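PDB 1ZCE: hypothetical protein Atu2648 from Agrobacterium tumefaciens str. C58, which is of unknown function but contains an EVE domain, related to PUA and ASCH domains, and so possibly binds nucleic acid. Local coordinates for residues 16-20 / 88-93; 58-62 / 97-101; 66-72 / 84-89. One frame throughout, in Å; residues are numbered along the deposited sequence.

Overall arrangement
All three contacts lie in the single EVE domain and involve strand 84-99. Interactions 2 and 3 pair this strand with strand 60-73, the other arm of the same hairpin. Interaction 3 lies near the connecting loop and interaction 2 at the open end, with centres about 23 Å apart on opposite sides of the chain's centre. Interaction 1 falls between them, its centre about 15 Å from that of interaction 2 and about 13 Å from that of interaction 3, and sets helix 16-22 against the strand. It shares Ile88 and Arg89 with interaction 3, while Trp16 packs on Val62 of interaction 2. The early helix is tied to a hairpin much later in the sequence.

Interaction 1 (16-20 / 88-93); sequences WEMQK and IRAVCD
Trp16 gives a bent hydrogen bond from its indole N-H to Asp93, NE1 lying 2.7 Å from OD1. With CG anti to the backbone N (chi1 173°), the ring reaches from the helix to the strand, its plane 85° from that of the carboxylate. Lys20 forms a salt bridge to the same oxygen, NZ to Asp93 OD1 being 2.8 Å: the indole comes from the anti side, the lysine from the syn side but well out of the carboxylate plane. This double grip should favour a charged carboxylate and steady its rotation; Glu17 is a long second partner of Lys20. The lysine chain lays its CG over one face of the indole, then bends toward the acid. A small residue suits position 90, because Ala90 CB must fit 3.6 Å from Trp16 CH2. Gln19 NE2 bonds weakly to Ile88 O, while OE1 accepts from Trp14; one water joins Gln19 O, Gln19 NE2 and Ala90 N. Helix segment 16-20 and strand segment 88-93 run at 99°. Beyond them Trp16 meets the Phe52 ring of strand 49-54 obliquely and packs on Val62 and Val65 of strand 60-73, and Gln19 touches Trp29.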
ATOM      1  N   TRP A  16      -7.200   1.246   8.727  1.00  6.60           N
ATOM      2  CA  TRP A  16      -6.383   2.438   8.607  1.00  7.28           C
ATOM      3  C   TRP A  16      -6.244   3.092   9.985  1.00  7.13           C
ATOM      4  O   TRP A  16      -5.178   3.593  10.336  1.00  7.55           O
ATOM      5  CB  TRP A  16      -7.038   3.397   7.609  1.00  5.91           C
ATOM      6  CG  TRP A  16      -6.391   4.736   7.511  1.00  6.47           C
ATOM      7  CD1 TRP A  16      -7.006   5.943   7.662  1.00  7.09           C
ATOM      8  CD2 TRP A  16      -5.015   5.018   7.232  1.00  6.13           C
ATOM      9  NE1 TRP A  16      -6.103   6.961   7.496  1.00  7.27           N
ATOM     10  CE2 TRP A  16      -4.870   6.422   7.230  1.00  5.91           C
ATOM     11  CE3 TRP A  16      -3.887   4.220   6.983  1.00  7.04           C
ATOM     12  CZ2 TRP A  16      -3.647   7.053   6.990  1.00  7.50           C
ATOM     13  CZ3 TRP A  16      -2.667   4.849   6.743  1.00  6.86           C
ATOM     14  CH2 TRP A  16      -2.559   6.252   6.750  1.00  6.57           C
ATOM     15  N   GLU A  17      -7.318   3.081  10.768  1.00  8.64           N
ATOM     16  CA  GLU A  17      -7.270   3.672  12.101  1.00  9.23           C
ATOM     17  C   GLU A  17      -6.236   2.942  12.954  1.00  9.00           C
ATOM     18  O   GLU A  17      -5.469   3.569  13.680  1.00  8.33           O
ATOM     19  CB  GLU A  17      -8.647   3.607  12.765  1.00 11.99           C
ATOM     20  CG  GLU A  17      -9.689   4.520  12.131  1.00 17.47           C
ATOM     21  CD  GLU A  17      -9.421   5.994  12.387  1.00 19.67           C
ATOM     22  OE1 GLU A  17     -10.146   6.838  11.817  1.00 22.94           O
ATOM     23  OE2 GLU A  17      -8.493   6.311  13.160  1.00 22.50           O
HETATM   24  N   MSE A  18      -6.210   1.615  12.859  1.00  7.96           N
HETATM   25  CA  MSE A  18      -5.247   0.830  13.623  1.00  8.37           C
HETATM   26  C   MSE A  18      -3.832   1.130  13.135  1.00  6.94           C
HETATM   27  O   MSE A  18      -2.891   1.199  13.931  1.00  7.71           O
HETATM   28  CB  MSE A  18      -5.546  -0.661  13.482  1.00 10.10           C
HETATM   29  CG  MSE A  18      -6.880  -1.076  14.088  1.00 11.49           C
HETATM   30 SE   MSE A  18      -7.333  -2.911  13.697  1.00 20.50          SE
HETATM   31  CE  MSE A  18      -6.714  -3.732  15.325  1.00 19.18           C
ATOM     32  N   GLN A  19      -3.686   1.307  11.826  1.00  6.31           N
ATOM     33  CA  GLN A  19      -2.388   1.614  11.246  1.00  6.30           C
ATOM     34  C   GLN A  19      -1.886   2.948  11.805  1.00  5.96           C
ATOM     35  O   GLN A  19      -0.743   3.049  12.246  1.00  6.56           O
ATOM     36  CB  GLN A  19      -2.493   1.672   9.718  1.00  5.56           C
ATOM     37  CG  GLN A  19      -1.171   1.938   9.016  1.00  6.30           C
ATOM     38  CD  GLN A  19      -0.142   0.856   9.288  1.00  6.56           C
ATOM     39  OE1 GLN A  19      -0.378  -0.319   9.015  1.00  5.51           O
ATOM     40  NE2 GLN A  19       1.007   1.250   9.831  1.00  8.94           N
ATOM     41  N   LYS A  20      -2.740   3.967  11.797  1.00  6.58           N
ATOM     42  CA  LYS A  20      -2.341   5.270  12.319  1.00  7.48           C
ATOM     43  C   LYS A  20      -1.989   5.201  13.804  1.00  7.79           C
ATOM     44  O   LYS A  20      -1.078   5.889  14.264  1.00  9.12           O
ATOM     45  CB  LYS A  20      -3.446   6.308  12.095  1.00  8.18           C
ATOM     46  CG  LYS A  20      -3.633   6.684  10.633  1.00  7.96           C
ATOM     47  CD  LYS A  20      -4.576   7.862  10.464  1.00  9.33           C
ATOM     48  CE  LYS A  20      -5.996   7.520  10.876  1.00  9.94           C
ATOM     49  NZ  LYS A  20      -6.909   8.663  10.596  1.00 12.79           N
ATOM     50  N   ILE A  88       5.549  -0.919   7.576  1.00  4.83           N
ATOM     51  CA  ILE A  88       5.070   0.348   7.030  1.00  4.82           C
ATOM     52  C   ILE A  88       4.453   1.192   8.136  1.00  4.52           C
ATOM     53  O   ILE A  88       4.052   0.671   9.177  1.00  4.96           O
ATOM     54  CB  ILE A  88       4.001   0.150   5.911  1.00  4.98           C
ATOM     55  CG1 ILE A  88       2.779  -0.593   6.459  1.00  6.35           C
ATOM     56  CG2 ILE A  88       4.605  -0.602   4.735  1.00  6.41           C
ATOM     57  CD1 ILE A  88       1.615  -0.676   5.473  1.00  7.27           C
ATOM     58  N   ARG A  89       4.386   2.500   7.910  1.00  5.36           N
ATOM     59  CA  ARG A  89       3.790   3.406   8.885  1.00  5.30           C
ATOM     60  C   ARG A  89       2.991   4.492   8.180  1.00  4.50           C
ATOM     61  O   ARG A  89       3.246   4.819   7.024  1.00  4.70           O
ATOM     62  CB  ARG A  89       4.861   4.041   9.776  1.00  6.19           C
ATOM     63  CG  ARG A  89       5.891   4.881   9.060  1.00  6.98           C
ATOM     64  CD  ARG A  89       6.970   5.304  10.047  1.00  7.34           C
ATOM     65  NE  ARG A  89       8.133   5.912   9.409  1.00  8.18           N
ATOM     66  CZ  ARG A  89       9.277   6.159  10.039  1.00  8.22           C
ATOM     67  NH1 ARG A  89      10.289   6.714   9.387  1.00 11.69           N
ATOM     68  NH2 ARG A  89       9.411   5.845  11.322  1.00  9.08           N
ATOM     69  N   ALA A  90       2.019   5.049   8.887  1.00  5.08           N
ATOM     70  CA  ALA A  90       1.175   6.086   8.321  1.00  5.32           C
ATOM     71  C   ALA A  90       1.933   7.378   8.046  1.00  6.60           C
ATOM     72  O   ALA A  90       2.849   7.750   8.782  1.00  7.45           O
ATOM     73  CB  ALA A  90       0.014   6.362   9.251  1.00  8.14           C
ATOM     74  N   VAL A  91       1.552   8.044   6.961  1.00  6.38           N
ATOM     75  CA  VAL A  91       2.142   9.322   6.594  1.00  7.21           C
ATOM     76  C   VAL A  91       1.032  10.366   6.729  1.00  7.63           C
ATOM     77  O   VAL A  91       1.197  11.376   7.414  1.00  8.61           O
ATOM     78  CB  VAL A  91       2.684   9.323   5.145  1.00  6.53           C
ATOM     79  CG1 VAL A  91       3.148  10.723   4.768  1.00  8.60           C
ATOM     80  CG2 VAL A  91       3.850   8.351   5.026  1.00  8.59           C
ATOM     81  N   CYS A  92      -0.103  10.117   6.085  1.00  6.54           N
ATOM     82  CA  CYS A  92      -1.234  11.035   6.158  1.00  7.98           C
ATOM     83  C   CYS A  92      -2.498  10.381   5.617  1.00  7.29           C
ATOM     84  O   CYS A  92      -2.436   9.392   4.889  1.00  7.01           O
ATOM     85  CB  CYS A  92      -0.940  12.311   5.361  1.00  8.72           C
ATOM     86  SG  CYS A  92      -0.769  12.061   3.573  1.00 10.13           S
ATOM     87  N   ASP A  93      -3.650  10.927   5.985  1.00  8.59           N
ATOM     88  CA  ASP A  93      -4.913  10.392   5.504  1.00  9.04           C
ATOM     89  C   ASP A  93      -5.118  10.888   4.086  1.00  8.19           C
ATOM     90  O   ASP A  93      -4.469  11.840   3.648  1.00  8.16           O
ATOM     91  CB  ASP A  93      -6.082  10.904   6.352  1.00 12.33           C
ATOM     92  CG  ASP A  93      -5.888  10.659   7.829  1.00 16.86           C
ATOM     93  OD1 ASP A  93      -5.678   9.494   8.215  1.00 18.69           O
ATOM     94  OD2 ASP A  93      -5.955  11.635   8.605  1.00 22.15           O
TER
HETATM   95  O   HOH W   1       1.788   3.783  11.484  1.00  6.83           O

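Interaction 2 (58-62 / 97-101); sequences GLDVV and PVSLK
Val61 and Val98 form a hydrogen-bonded antiparallel pair at the open end of the hairpin made by strands 60-73 and 84-99. Val61 N gives a nearly straight bond to Val98 O (2.8 Å, 165° at the hydrogen), and Val98 N returns a longer one to Val61 O at 3.1 Å. Both valines branch to the same face of the sheet, their CB atoms 4.3 Å apart. Branched apolar side chains suit this buried face, where Val61 meets Phe51 and Val98 meets Val133 and Met136 of helix 127-136.

Asp60 and Ser99, a non-hydrogen-bonded pair, occupy the other face. The aspartate lies alongside the ring of Pro97, pointing the same way, with OD1 3.8 Å from Pro97 CB. A water donates to Asp60 OD1 and, weakly, to Pro97 O, so the polar end of Asp60 is hydrated beside the strand. Pro97 CA also comes within 3.2 Å of Val61 O, a CA-H...O contact beside the bond from Val98 N, while Val62 CG1 touches Pro97 CB. Val62 itself finds its backbone partners in Phe52 and Met94.

Two irregularities mark where the pairing gives way to other structure. Leu59 and Asp60 both face His54 of strand 49-54 in a G1 beta bulge, Leu59 holding a left-handed backbone conformation. Across from the bulge, strand 84-99 passes into helix 100-105 with Ser99 as the N-cap, its OG bonded to Asp102 N. Leu100, next in line, sends its backbone N-H to Leu59 O, N to O being 2.9 Å, so the carbonyl of the bulge receives an amide from the first turn of the helix. Leu59 O also lies 3.5 Å from Leu100 CB, and both leucine side chains go on to touch Tyr53.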
ATOM      1  N   GLY A  58     -15.103  -1.702   2.397  1.00  6.08           N
ATOM      2  CA  GLY A  58     -14.599  -0.354   2.181  1.00  5.95           C
ATOM      3  C   GLY A  58     -14.306  -0.122   0.714  1.00  5.77           C
ATOM      4  O   GLY A  58     -14.940   0.715   0.069  1.00  6.68           O
ATOM      5  N   LEU A  59     -13.347  -0.878   0.191  1.00  6.82           N
ATOM      6  CA  LEU A  59     -12.952  -0.807  -1.210  1.00  6.75           C
ATOM      7  C   LEU A  59     -12.536   0.596  -1.633  1.00  6.87           C
ATOM      8  O   LEU A  59     -12.979   1.109  -2.658  1.00  7.65           O
ATOM      9  CB  LEU A  59     -14.090  -1.325  -2.096  1.00  7.70           C
ATOM     10  CG  LEU A  59     -14.620  -2.701  -1.677  1.00  7.87           C
ATOM     11  CD1 LEU A  59     -15.745  -3.123  -2.607  1.00  8.90           C
ATOM     12  CD2 LEU A  59     -13.497  -3.729  -1.700  1.00 10.68           C
ATOM     13  N   ASP A  60     -11.674   1.214  -0.835  1.00  6.29           N
ATOM     14  CA  ASP A  60     -11.194   2.546  -1.151  1.00  7.48           C
ATOM     15  C   ASP A  60      -9.806   2.833  -0.598  1.00  5.93           C
ATOM     16  O   ASP A  60      -9.343   2.190   0.349  1.00  6.23           O
ATOM     17  CB  ASP A  60     -12.185   3.615  -0.660  1.00  8.73           C
ATOM     18  CG  ASP A  60     -12.592   3.442   0.800  1.00 10.97           C
ATOM     19  OD1 ASP A  60     -13.340   4.314   1.293  1.00 13.27           O
ATOM     20  OD2 ASP A  60     -12.186   2.463   1.458  1.00 10.26           O
ATOM     21  N   VAL A  61      -9.136   3.788  -1.234  1.00  5.98           N
ATOM     22  CA  VAL A  61      -7.812   4.222  -0.811  1.00  5.05           C
ATOM     23  C   VAL A  61      -8.078   5.244   0.289  1.00  5.12           C
ATOM     24  O   VAL A  61      -8.625   6.318   0.027  1.00  5.27           O
ATOM     25  CB  VAL A  61      -7.041   4.887  -1.970  1.00  5.87           C
ATOM     26  CG1 VAL A  61      -5.710   5.437  -1.465  1.00  5.78           C
ATOM     27  CG2 VAL A  61      -6.802   3.872  -3.080  1.00  7.58           C
ATOM     28  N   VAL A  62      -7.677   4.913   1.512  1.00  5.07           N
ATOM     29  CA  VAL A  62      -7.939   5.772   2.655  1.00  5.42           C
ATOM     30  C   VAL A  62      -6.750   6.509   3.242  1.00  5.97           C
ATOM     31  O   VAL A  62      -6.927   7.410   4.057  1.00  6.15           O
ATOM     32  CB  VAL A  62      -8.606   4.962   3.781  1.00  5.71           C
ATOM     33  CG1 VAL A  62      -9.962   4.476   3.317  1.00  6.75           C
ATOM     34  CG2 VAL A  62      -7.727   3.773   4.162  1.00  7.39           C
ATOM     35  N   PRO A  97     -11.175   9.873   0.619  1.00  8.72           N
ATOM     36  CA  PRO A  97     -10.898   8.494   0.211  1.00  8.67           C
ATOM     37  C   PRO A  97     -11.403   8.196  -1.199  1.00  8.80           C
ATOM     38  O   PRO A  97     -12.534   8.532  -1.549  1.00  9.69           O
ATOM     39  CB  PRO A  97     -11.597   7.677   1.293  1.00  8.25           C
ATOM     40  CG  PRO A  97     -11.365   8.523   2.513  1.00  9.16           C
ATOM     41  CD  PRO A  97     -11.700   9.916   1.996  1.00  8.86           C
ATOM     42  N   VAL A  98     -10.553   7.562  -2.000  1.00  7.60           N
ATOM     43  CA  VAL A  98     -10.871   7.244  -3.388  1.00  7.19           C
ATOM     44  C   VAL A  98     -11.423   5.831  -3.551  1.00  7.06           C
ATOM     45  O   VAL A  98     -10.728   4.845  -3.304  1.00  7.52           O
ATOM     46  CB  VAL A  98      -9.613   7.411  -4.270  1.00  6.36           C
ATOM     47  CG1 VAL A  98      -9.963   7.203  -5.728  1.00  8.25           C
ATOM     48  CG2 VAL A  98      -9.005   8.791  -4.047  1.00  8.09           C
ATOM     49  N   SER A  99     -12.677   5.742  -3.983  1.00  6.70           N
ATOM     50  CA  SER A  99     -13.330   4.449  -4.160  1.00  7.75           C
ATOM     51  C   SER A  99     -12.822   3.689  -5.377  1.00  7.62           C
ATOM     52  O   SER A  99     -12.363   4.277  -6.357  1.00  7.76           O
ATOM     53  CB  SER A  99     -14.842   4.632  -4.293  1.00  8.04           C
ATOM     54  OG  SER A  99     -15.163   5.240  -5.532  1.00 10.44           O
ATOM     55  N   LEU A 100     -12.923   2.367  -5.302  1.00  7.62           N
ATOM     56  CA  LEU A 100     -12.507   1.498  -6.390  1.00  9.14           C
ATOM     57  C   LEU A 100     -13.348   1.830  -7.617  1.00  8.79           C
ATOM     58  O   LEU A 100     -12.862   1.783  -8.749  1.00  9.67           O
ATOM     59  CB  LEU A 100     -12.718   0.034  -6.002  1.00 10.59           C
ATOM     60  CG  LEU A 100     -12.413  -1.007  -7.081  1.00 10.78           C
ATOM     61  CD1 LEU A 100     -10.931  -0.979  -7.421  1.00 10.80           C
ATOM     62  CD2 LEU A 100     -12.825  -2.384  -6.588  1.00 11.36           C
ATOM     63  N   LYS A 101     -14.614   2.165  -7.382  1.00  9.76           N
ATOM     64  CA  LYS A 101     -15.526   2.510  -8.465  1.00 10.30           C
ATOM     65  C   LYS A 101     -14.985   3.697  -9.254  1.00  9.17           C
ATOM     66  O   LYS A 101     -14.956   3.671 -10.486  1.00  9.52           O
ATOM     67  CB  LYS A 101     -16.908   2.844  -7.903  1.00 11.90           C
ATOM     68  CG  LYS A 101     -17.940   3.203  -8.961  1.00 14.52           C
ATOM     69  CD  LYS A 101     -19.313   3.397  -8.336  1.00 17.30           C
ATOM     70  CE  LYS A 101     -20.356   3.762  -9.379  1.00 18.48           C
ATOM     71  NZ  LYS A 101     -20.046   5.057 -10.045  1.00 21.47           N
TER
HETATM   72  O   HOH W   2     -14.596   5.921  -0.548  1.00 27.75           O

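Interaction 3 (66-72 / 84-89); sequences EVCALSH and DCVDIR
Glu66 and Arg89 are joined through both backbone and side chains. Their main chains form a hydrogen-bonded antiparallel pair, and farther along the hairpin Ala69 pairs with Asp87 and His72 with Cys85, Cys85 N to His72 O measuring 2.8 Å. The register slips by one residue twice, between Val67 and Ala69 and again between Ala69 and His72. The first slip is a classic beta bulge: Cys68 and Ala69 both face Asp87, and Asp87 O accepts from Cys68 N at 2.9 Å and only weakly from Ala69 N. The chain turns a corner at Ala69, where the small methyl fits against Asp87 with the two CB atoms 3.3 Å apart.

Charged groups meet at the 66-89 end. Arg89 NE forms a salt bridge to Glu66 OE1 at 2.8 Å, met on the anti side, bent at the hydrogen and tilted from both planes, which stand 45° apart. Cys68 CB sits over one guanidinium face, toward its rim, while a water bridges Arg89 NH1 to Val67 O and NH2 reaches Glu24 O.

At the 72/84 end, His72 folds back over its own strand. With chi1 at 63° its CG sits between the backbone N and carbonyl carbon, and ND1 donates in the ring plane to Leu70 O at 3.2 Å. Cys85 O lies over one face of the imidazole. A water connects Ser71 OG to Asp84 OD1, and Arg42 pairs with Asp84 OD2.

Apolar packing takes another face, with Val67 CG1 4.1 Å from Val86 CB and Met44 touching both valines. The bond to Leu70 O implies a proton on ND1 and helps set the ring's turn; NE2 bonds weakly to Glu28 OE1, consistent with a doubly protonated ring, while the Glu66 carboxylate probably helps keep the Arg89 guanidinium oriented beside the bulge.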
ATOM      1  N   GLU A  66       4.379   4.785   4.360  1.00  4.91           N
ATOM      2  CA  GLU A  66       5.762   4.760   3.920  1.00  5.65           C
ATOM      3  C   GLU A  66       6.442   3.549   4.537  1.00  5.01           C
ATOM      4  O   GLU A  66       6.057   3.075   5.607  1.00  5.27           O
ATOM      5  CB  GLU A  66       6.497   6.036   4.340  1.00  7.56           C
ATOM      6  CG  GLU A  66       6.687   6.192   5.841  1.00  8.71           C
ATOM      7  CD  GLU A  66       7.344   7.513   6.210  1.00 11.44           C
ATOM      8  OE1 GLU A  66       7.513   7.776   7.418  1.00 12.17           O
ATOM      9  OE2 GLU A  66       7.686   8.286   5.291  1.00 15.45           O
ATOM     10  N   VAL A  67       7.453   3.047   3.844  1.00  5.27           N
ATOM     11  CA  VAL A  67       8.203   1.900   4.320  1.00  5.11           C
ATOM     12  C   VAL A  67       9.161   2.372   5.413  1.00  5.03           C
ATOM     13  O   VAL A  67       9.906   3.332   5.209  1.00  5.43           O
ATOM     14  CB  VAL A  67       9.003   1.265   3.161  1.00  6.38           C
ATOM     15  CG1 VAL A  67       9.913   0.179   3.688  1.00  7.63           C
ATOM     16  CG2 VAL A  67       8.045   0.698   2.113  1.00  6.62           C
ATOM     17  N   CYS A  68       9.133   1.721   6.572  1.00  6.05           N
ATOM     18  CA  CYS A  68      10.031   2.112   7.655  1.00  5.75           C
ATOM     19  C   CYS A  68      11.006   1.006   8.061  1.00  6.53           C
ATOM     20  O   CYS A  68      11.801   1.170   8.989  1.00  7.80           O
ATOM     21  CB  CYS A  68       9.241   2.604   8.870  1.00  7.34           C
ATOM     22  SG  CYS A  68       7.946   1.518   9.484  1.00  7.60           S
ATOM     23  N   ALA A  69      10.936  -0.123   7.362  1.00  6.45           N
ATOM     24  CA  ALA A  69      11.844  -1.244   7.591  1.00  6.39           C
ATOM     25  C   ALA A  69      11.911  -2.064   6.313  1.00  5.54           C
ATOM     26  O   ALA A  69      10.881  -2.409   5.729  1.00  6.53           O
ATOM     27  CB  ALA A  69      11.369  -2.112   8.756  1.00  7.91           C
ATOM     28  N   LEU A  70      13.129  -2.353   5.869  1.00  5.87           N
ATOM     29  CA  LEU A  70      13.348  -3.138   4.662  1.00  5.70           C
ATOM     30  C   LEU A  70      12.938  -4.588   4.886  1.00  5.70           C
ATOM     31  O   LEU A  70      12.805  -5.033   6.022  1.00  5.86           O
ATOM     32  CB  LEU A  70      14.822  -3.077   4.257  1.00  6.08           C
ATOM     33  CG  LEU A  70      15.365  -1.710   3.830  1.00  5.77           C
ATOM     34  CD1 LEU A  70      16.867  -1.805   3.604  1.00  8.18           C
ATOM     35  CD2 LEU A  70      14.658  -1.248   2.564  1.00  8.54           C
ATOM     36  N   SER A  71      12.747  -5.321   3.795  1.00  6.35           N
ATOM     37  CA  SER A  71      12.349  -6.720   3.867  1.00  6.26           C
ATOM     38  C   SER A  71      13.169  -7.527   4.858  1.00  6.24           C
ATOM     39  O   SER A  71      14.399  -7.509   4.822  1.00  7.29           O
ATOM     40  CB  SER A  71      12.462  -7.374   2.490  1.00  6.66           C
ATOM     41  OG  SER A  71      11.475  -6.884   1.607  1.00  8.48           O
ATOM     42  N   HIS A  72      12.473  -8.249   5.730  1.00  6.04           N
ATOM     43  CA  HIS A  72      13.114  -9.088   6.731  1.00  5.80           C
ATOM     44  C   HIS A  72      12.196 -10.287   6.964  1.00  6.40           C
ATOM     45  O   HIS A  72      11.021 -10.252   6.597  1.00  6.93           O
ATOM     46  CB  HIS A  72      13.293  -8.308   8.035  1.00  6.42           C
ATOM     47  CG  HIS A  72      12.001  -7.889   8.661  1.00  7.19           C
ATOM     48  ND1 HIS A  72      11.435  -6.646   8.460  1.00  9.29           N
ATOM     49  CD2 HIS A  72      11.132  -8.572   9.442  1.00  7.72           C
ATOM     50  CE1 HIS A  72      10.277  -6.587   9.090  1.00  7.74           C
ATOM     51  NE2 HIS A  72      10.068  -7.745   9.693  1.00 11.59           N
ATOM     52  N   ASP A  84       9.184 -13.149   3.692  1.00  8.10           N
ATOM     53  CA  ASP A  84       9.711 -11.956   4.335  1.00  7.21           C
ATOM     54  C   ASP A  84       8.816 -10.760   4.001  1.00  6.70           C
ATOM     55  O   ASP A  84       7.977 -10.835   3.102  1.00  6.10           O
ATOM     56  CB  ASP A  84      11.189 -11.696   3.952  1.00  7.91           C
ATOM     57  CG  ASP A  84      11.491 -11.946   2.481  1.00  8.87           C
ATOM     58  OD1 ASP A  84      10.933 -11.245   1.613  1.00  8.17           O
ATOM     59  OD2 ASP A  84      12.312 -12.842   2.189  1.00  9.99           O
ATOM     60  N   CYS A  85       8.988  -9.666   4.733  1.00  5.47           N
ATOM     61  CA  CYS A  85       8.154  -8.490   4.530  1.00  5.24           C
ATOM     62  C   CYS A  85       8.777  -7.213   5.076  1.00  4.80           C
ATOM     63  O   CYS A  85       9.761  -7.243   5.829  1.00  5.43           O
ATOM     64  CB  CYS A  85       6.810  -8.712   5.227  1.00  4.72           C
ATOM     65  SG  CYS A  85       6.998  -9.106   7.014  1.00  6.88           S
ATOM     66  N   VAL A  86       8.197  -6.084   4.676  1.00  4.36           N
ATOM     67  CA  VAL A  86       8.639  -4.787   5.163  1.00  4.83           C
ATOM     68  C   VAL A  86       7.730  -4.394   6.324  1.00  4.63           C
ATOM     69  O   VAL A  86       6.807  -5.125   6.692  1.00  4.55           O
ATOM     70  CB  VAL A  86       8.512  -3.673   4.077  1.00  4.67           C
ATOM     71  CG1 VAL A  86       9.474  -3.940   2.935  1.00  6.59           C
ATOM     72  CG2 VAL A  86       7.080  -3.600   3.554  1.00  4.38           C
ATOM     73  N   ASP A  87       8.036  -3.244   6.911  1.00  4.52           N
ATOM     74  CA  ASP A  87       7.225  -2.656   7.972  1.00  5.01           C
ATOM     75  C   ASP A  87       6.786  -1.342   7.335  1.00  4.94           C
ATOM     76  O   ASP A  87       7.574  -0.721   6.620  1.00  5.14           O
ATOM     77  CB  ASP A  87       8.066  -2.310   9.202  1.00  6.78           C
ATOM     78  CG  ASP A  87       8.435  -3.518  10.042  1.00  7.90           C
ATOM     79  OD1 ASP A  87       8.383  -4.655   9.541  1.00  7.89           O
ATOM     80  OD2 ASP A  87       8.799  -3.313  11.221  1.00 10.34           O
ATOM     81  N   ILE A  88       5.549  -0.919   7.576  1.00  4.83           N
ATOM     82  CA  ILE A  88       5.070   0.348   7.030  1.00  4.82           C
ATOM     83  C   ILE A  88       4.453   1.192   8.136  1.00  4.52           C
ATOM     84  O   ILE A  88       4.052   0.671   9.177  1.00  4.96           O
ATOM     85  CB  ILE A  88       4.001   0.150   5.911  1.00  4.98           C
ATOM     86  CG1 ILE A  88       2.779  -0.593   6.459  1.00  6.35           C
ATOM     87  CG2 ILE A  88       4.605  -0.602   4.735  1.00  6.41           C
ATOM     88  CD1 ILE A  88       1.615  -0.676   5.473  1.00  7.27           C
ATOM     89  N   ARG A  89       4.386   2.500   7.910  1.00  5.36           N
ATOM     90  CA  ARG A  89       3.790   3.406   8.885  1.00  5.30           C
ATOM     91  C   ARG A  89       2.991   4.492   8.180  1.00  4.50           C
ATOM     92  O   ARG A  89       3.246   4.819   7.024  1.00  4.70           O
ATOM     93  CB  ARG A  89       4.861   4.041   9.776  1.00  6.19           C
ATOM     94  CG  ARG A  89       5.891   4.881   9.060  1.00  6.98           C
ATOM     95  CD  ARG A  89       6.970   5.304  10.047  1.00  7.34           C
ATOM     96  NE  ARG A  89       8.133   5.912   9.409  1.00  8.18           N
ATOM     97  CZ  ARG A  89       9.277   6.159  10.039  1.00  8.22           C
ATOM     98  NH1 ARG A  89      10.289   6.714   9.387  1.00 11.69           N
ATOM     99  NH2 ARG A  89       9.411   5.845  11.322  1.00  9.08           N
TER
HETATM  100  O   HOH W   3      10.304   6.022   6.620  1.00 14.97           O
HETATM  101  O   HOH W   4       9.613  -8.919   1.291  1.00  6.74           O